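Local coordinates for protein quinone oxidoreductase (Escherichia coli, PDB 1QOR) that catalyses the one-electron reduction of quinones to 1,4-benzosemiquinones with NADPH as the electron donor, working as a homodimer, at residues 77-82 / 104-109; 221-226 / 250-255. All coordinates share one frame; numbering follows the deposited sequence.

Contact 1 of 2, residues 77-82 / 104-109; sequences KHIKAG and DKAAIL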
loop_
_atom_site.group_PDB
_atom_site.type_symbol
_atom_site.label_atom_id
_atom_site.label_comp_id
_atom_site.label_asym_id
_atom_site.label_seq_id
_atom_site.Cartn_x
_atom_site.Cartn_y
_atom_site.Cartn_z
ATOM N N LYS A 77 19.267 12.069 32.396
ATOM C CA LYS A 77 19.158 11.354 33.663
ATOM C C LYS A 77 19.305 9.835 33.568
ATOM O O LYS A 77 19.870 9.209 34.468
ATOM C CB LYS A 77 17.813 11.683 34.316
ATOM N N HIS A 78 18.802 9.248 32.480
ATOM C CA HIS A 78 18.859 7.799 32.309
ATOM C C HIS A 78 20.195 7.182 31.900
ATOM O O HIS A 78 20.303 5.955 31.856
ATOM C CB HIS A 78 17.756 7.311 31.359
ATOM C CG HIS A 78 17.987 7.649 29.915
ATOM N ND1 HIS A 78 17.887 8.935 29.418
ATOM C CD2 HIS A 78 18.267 6.861 28.851
ATOM C CE1 HIS A 78 18.089 8.919 28.113
ATOM N NE2 HIS A 78 18.322 7.674 27.742
ATOM N N ILE A 79 21.199 8.000 31.584
ATOM C CA ILE A 79 22.508 7.470 31.168
ATOM C C ILE A 79 23.631 8.220 31.875
ATOM O O ILE A 79 23.492 9.412 32.163
ATOM C CB ILE A 79 22.710 7.580 29.608
ATOM C CG1 ILE A 79 21.639 6.750 28.882
ATOM C CG2 ILE A 79 24.118 7.134 29.208
ATOM C CD1 ILE A 79 21.655 6.870 27.407
ATOM N N LYS A 80 24.735 7.534 32.151
ATOM C CA LYS A 80 25.849 8.173 32.817
ATOM C C LYS A 80 27.184 7.849 32.175
ATOM O O LYS A 80 27.295 6.896 31.416
ATOM C CB LYS A 80 25.864 7.791 34.288
ATOM C CG LYS A 80 26.019 6.324 34.570
ATOM C CD LYS A 80 25.651 6.038 36.021
ATOM C CE LYS A 80 24.140 6.320 36.318
ATOM N NZ LYS A 80 23.702 7.764 36.350
ATOM N N ALA A 81 28.202 8.646 32.477
ATOM C CA ALA A 81 29.522 8.432 31.907
ATOM C C ALA A 81 29.970 7.045 32.263
ATOM O O ALA A 81 29.695 6.562 33.357
ATOM C CB ALA A 81 30.492 9.440 32.436
ATOM N N GLY A 82 30.654 6.395 31.336
ATOM C CA GLY A 82 31.100 5.041 31.575
ATOM C C GLY A 82 30.185 3.971 31.001
ATOM O O GLY A 82 30.683 2.893 30.685
ATOM N N ASP A 104 17.752 9.900 24.136
ATOM C CA ASP A 104 16.587 9.013 24.017
ATOM C C ASP A 104 16.751 8.013 22.915
ATOM O O ASP A 104 15.970 7.084 22.820
ATOM C CB ASP A 104 15.329 9.779 23.669
ATOM C CG ASP A 104 14.779 10.522 24.816
ATOM O OD1 ASP A 104 15.126 10.204 25.977
ATOM O OD2 ASP A 104 13.986 11.442 24.542
ATOM N N LYS A 105 17.677 8.298 22.014
ATOM C CA LYS A 105 17.955 7.457 20.880
ATOM C C LYS A 105 19.001 6.380 21.180
ATOM O O LYS A 105 19.305 5.580 20.305
ATOM C CB LYS A 105 18.476 8.317 19.721
ATOM C CG LYS A 105 17.591 9.481 19.304
ATOM C CD LYS A 105 16.288 9.013 18.724
ATOM N N ALA A 106 19.584 6.367 22.375
ATOM C CA ALA A 106 20.611 5.372 22.685
ATOM C C ALA A 106 20.136 4.306 23.656
ATOM O O ALA A 106 19.357 4.583 24.551
ATOM C CB ALA A 106 21.855 6.043 23.232
ATOM N N ALA A 107 20.590 3.077 23.453
ATOM C CA ALA A 107 20.225 1.980 24.341
ATOM C C ALA A 107 21.453 1.472 25.106
ATOM O O ALA A 107 22.594 1.442 24.573
ATOM C CB ALA A 107 19.573 0.831 23.552
ATOM N N ILE A 108 21.228 1.135 26.375
ATOM C CA ILE A 108 22.301 0.610 27.209
ATOM C C ILE A 108 22.567 -0.829 26.767
ATOM O O ILE A 108 21.671 -1.662 26.784
ATOM C CB ILE A 108 21.898 0.556 28.688
ATOM C CG1 ILE A 108 21.466 1.945 29.193
ATOM C CG2 ILE A 108 23.054 -0.066 29.506
ATOM C CD1 ILE A 108 22.602 2.952 29.327
ATOM N N LEU A 109 23.795 -1.106 26.374
ATOM C CA LEU A 109 24.197 -2.425 25.919
ATOM C C LEU A 109 24.351 -3.456 27.047
ATOM O O LEU A 109 24.904 -3.140 28.097
ATOM C CB LEU A 109 25.553 -2.315 25.253
ATOM C CG LEU A 109 25.691 -2.455 23.765
ATOM C CD1 LEU A 109 27.173 -2.749 23.498
ATOM C CD2 LEU A 109 24.824 -3.589 23.266
#
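A loop-over-strand contact in the GroES-like domain of this alcohol dehydrogenase relative: His78 and Ile79, from the loop between strands 65-72 and 84-87, lie over Asp104, Ala106 and Ile108 at strand 106-108. That strand pairs antiparallel with strand 84-87, through backbone bonds such as Ala107 to Val86; the loop itself leads into strand 84-87. No hydrogen bond joins the two segments; the grip is apolar and centres on Ile79. The CG1 branch of Ile79 stands beside its backbone N (chi1 -62°) and extends with chi2 near 180°, which brings CD1 to 4.3 Å from CB of Ala106. One step back along the same branch, CG1 of Ile79 lies 3.9 Å from CD1 of Ile108, the two isoleucines sliding past each other in opposite directions. Ile31 of strand 30-35 touches both Ile79 and Ala106 and so joins the buried part of this cluster; Ile108 is itself exposed. On the loop, CG1 of Ile79 also sits 3.3 Å above one face of the His78 imidazole, offset toward its rim. The ring's polar grip is a hydrogen bond between NE2 and the carbonyl O of Ala103, immediately before the strand segment, which ties the loop to the chain there. Asp104 reaches back to the ring from a CB that points away, with ring and carboxylate planes 34° apart; its OD1 approaches CE1 of His78 obliquely at 3.9 Å.

Contact 2 of 2, residues 221-226 / 250-255; sequences TWERSL and LGILNQ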
loop_
_atom_site.group_PDB
_atom_site.type_symbol
_atom_site.label_atom_id
_atom_site.label_comp_id
_atom_site.label_asym_id
_atom_site.label_seq_id
_atom_site.Cartn_x
_atom_site.Cartn_y
_atom_site.Cartn_z
ATOM N N THR A 221 13.669 -5.487 -9.197
ATOM C CA THR A 221 12.748 -6.568 -8.870
ATOM C C THR A 221 11.281 -6.201 -8.731
ATOM O O THR A 221 10.429 -7.076 -8.510
ATOM C CB THR A 221 13.194 -7.250 -7.554
ATOM O OG1 THR A 221 13.453 -6.242 -6.548
ATOM C CG2 THR A 221 14.461 -8.076 -7.789
ATOM N N TRP A 222 10.989 -4.918 -8.873
ATOM C CA TRP A 222 9.638 -4.411 -8.725
ATOM C C TRP A 222 8.531 -5.253 -9.370
ATOM O O TRP A 222 7.599 -5.703 -8.705
ATOM C CB TRP A 222 9.587 -2.933 -9.221
ATOM C CG TRP A 222 8.181 -2.294 -9.207
ATOM C CD1 TRP A 222 7.447 -1.932 -10.296
ATOM C CD2 TRP A 222 7.347 -2.019 -8.049
ATOM N NE1 TRP A 222 6.224 -1.465 -9.895
ATOM C CE2 TRP A 222 6.131 -1.504 -8.528
ATOM C CE3 TRP A 222 7.526 -2.151 -6.662
ATOM C CZ2 TRP A 222 5.080 -1.118 -7.673
ATOM C CZ3 TRP A 222 6.480 -1.755 -5.805
ATOM C CH2 TRP A 222 5.271 -1.246 -6.320
ATOM N N GLU A 223 8.604 -5.415 -10.674
ATOM C CA GLU A 223 7.592 -6.155 -11.400
ATOM C C GLU A 223 7.570 -7.656 -11.016
ATOM O O GLU A 223 6.488 -8.227 -10.757
ATOM C CB GLU A 223 7.796 -5.930 -12.904
ATOM C CG GLU A 223 6.638 -5.146 -13.587
ATOM C CD GLU A 223 6.934 -3.640 -13.808
ATOM O OE1 GLU A 223 8.141 -3.240 -13.702
ATOM O OE2 GLU A 223 5.958 -2.862 -14.103
ATOM N N ARG A 224 8.754 -8.269 -10.919
ATOM C CA ARG A 224 8.847 -9.677 -10.516
ATOM C C ARG A 224 8.209 -9.920 -9.128
ATOM O O ARG A 224 7.368 -10.819 -8.979
ATOM C CB ARG A 224 10.302 -10.185 -10.604
ATOM C CG ARG A 224 10.719 -10.410 -12.058
ATOM C CD ARG A 224 12.180 -10.820 -12.285
ATOM N NE ARG A 224 13.113 -9.798 -11.829
ATOM C CZ ARG A 224 14.400 -10.021 -11.555
ATOM N NH1 ARG A 224 14.923 -11.231 -11.714
ATOM N NH2 ARG A 224 15.140 -9.063 -11.000
ATOM N N SER A 225 8.456 -9.013 -8.174
ATOM C CA SER A 225 7.890 -9.159 -6.849
ATOM C C SER A 225 6.367 -9.060 -6.828
ATOM O O SER A 225 5.690 -9.842 -6.121
ATOM C CB SER A 225 8.507 -8.156 -5.919
ATOM O OG SER A 225 9.871 -8.481 -5.685
ATOM N N LEU A 226 5.803 -8.121 -7.606
ATOM C CA LEU A 226 4.347 -7.991 -7.637
ATOM C C LEU A 226 3.720 -9.289 -8.195
ATOM O O LEU A 226 2.651 -9.731 -7.748
ATOM C CB LEU A 226 3.935 -6.767 -8.470
ATOM C CG LEU A 226 4.385 -5.399 -7.893
ATOM C CD1 LEU A 226 3.905 -4.279 -8.819
ATOM C CD2 LEU A 226 3.844 -5.169 -6.479
ATOM N N LEU A 250 -0.511 3.538 -10.475
ATOM C CA LEU A 250 -1.207 2.775 -9.467
ATOM C C LEU A 250 -2.108 1.695 -10.031
ATOM O O LEU A 250 -2.478 0.769 -9.312
ATOM C CB LEU A 250 -2.027 3.686 -8.547
ATOM C CG LEU A 250 -1.260 4.533 -7.534
ATOM C CD1 LEU A 250 -2.207 4.874 -6.400
ATOM C CD2 LEU A 250 -0.065 3.771 -6.975
ATOM N N GLY A 251 -2.554 1.863 -11.267
ATOM C CA GLY A 251 -3.394 0.862 -11.884
ATOM C C GLY A 251 -2.761 -0.516 -11.780
ATOM O O GLY A 251 -3.475 -1.502 -11.575
ATOM N N ILE A 252 -1.428 -0.589 -11.863
ATOM C CA ILE A 252 -0.733 -1.865 -11.738
ATOM C C ILE A 252 -1.062 -2.644 -10.439
ATOM O O ILE A 252 -1.090 -3.892 -10.477
ATOM C CB ILE A 252 0.799 -1.740 -11.908
ATOM C CG1 ILE A 252 1.370 -3.105 -12.354
ATOM C CG2 ILE A 252 1.469 -1.307 -10.585
ATOM C CD1 ILE A 252 2.880 -3.044 -12.658
ATOM N N LEU A 253 -1.353 -1.957 -9.323
ATOM C CA LEU A 253 -1.723 -2.669 -8.094
ATOM C C LEU A 253 -3.099 -3.360 -8.255
ATOM O O LEU A 253 -3.462 -4.358 -7.566
ATOM C CB LEU A 253 -1.763 -1.700 -6.907
ATOM C CG LEU A 253 -0.452 -0.956 -6.686
ATOM C CD1 LEU A 253 -0.495 0.040 -5.451
ATOM C CD2 LEU A 253 0.626 -2.068 -6.503
ATOM N N ASN A 254 -3.900 -2.778 -9.134
ATOM C CA ASN A 254 -5.240 -3.291 -9.409
ATOM C C ASN A 254 -5.074 -4.550 -10.286
ATOM O O ASN A 254 -5.558 -5.643 -9.936
ATOM C CB ASN A 254 -6.047 -2.222 -10.157
ATOM C CG ASN A 254 -7.491 -2.645 -10.453
ATOM O OD1 ASN A 254 -8.244 -1.870 -11.051
ATOM N ND2 ASN A 254 -7.899 -3.820 -10.005
ATOM N N GLN A 255 -4.380 -4.381 -11.402
ATOM C CA GLN A 255 -4.152 -5.465 -12.330
ATOM C C GLN A 255 -3.524 -6.670 -11.661
ATOM O O GLN A 255 -3.961 -7.778 -11.866
ATOM C CB GLN A 255 -3.223 -5.021 -13.418
ATOM C CG GLN A 255 -3.781 -3.987 -14.305
ATOM C CD GLN A 255 -2.679 -3.395 -15.159
ATOM O OE1 GLN A 255 -2.689 -2.188 -15.490
ATOM N NE2 GLN A 255 -1.671 -4.228 -15.479
#
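Two short helices of the Rossmann-type NADPH-binding domain, 222-227 and 251-255, face each other through a small, mostly apolar interface, Ile252 and Leu253 meeting Leu226 and Glu223. Helix 222-227 follows strand 210-215, and helix 251-255 precedes strand 260-262, the outermost strand of the parallel sheet within this chain. The axes of the segments 222-226 and 251-255 differ by 34° in direction and approach to 11.6 Å, a wide spacing bridged by side-chain ends alone. Ile252 does most of the work: its CG1 lies anti to the backbone N (chi1 -156°) and chi2 is also extended, so CD1 projects well across the gap. There CD1 of Ile252 meets CD1 of Leu226 at 4.2 Å, the two side chains at about a right angle. CD2 of Leu226 instead lies 4.5 Å from CD2 of Leu253. Leu226 also lays its CD1 over one face of the Trp222 indole, 3.4 Å above the plane and offset toward the rim. Met235 of strand 233-237 touches Trp222 and Leu226, and Val261 of strand 260-262 touches Trp222 and Leu253, joining the helix pair to the sheet. Trp222 and Leu253 also pack on Leu250 and Arg263, respectively, of the second subunit. The exposed Glu223, kinked at its second torsion (chi2 100°), places OE2 3.4 Å from CD1 of Ile252. With a methyl group as its neighbour, the carboxylate gains no hydrogen bond across the gap; direct cohesion between the two segments therefore rests mainly on van der Waals contact and burial of branched aliphatic ends.

Overall arrangement
The two contacts lie on opposite sides of the chain's centre, with their own centres 44 Å apart and their nearest atoms about 29 Å apart. They follow in series: contact 1 closes at residue 109, well before contact 2 opens at 221, and they share no strand or helix. Contact 1 belongs to the mixed sheet of the GroES-like domain, contact 2 to the parallel sheet of the nucleotide-binding domain. Each therefore joins elements within its own domain, and neither lies at the NADPH site. Contact 2 is also reached by the second subunit of the homodimer, whereas no other protein chain touches the segments of contact 1.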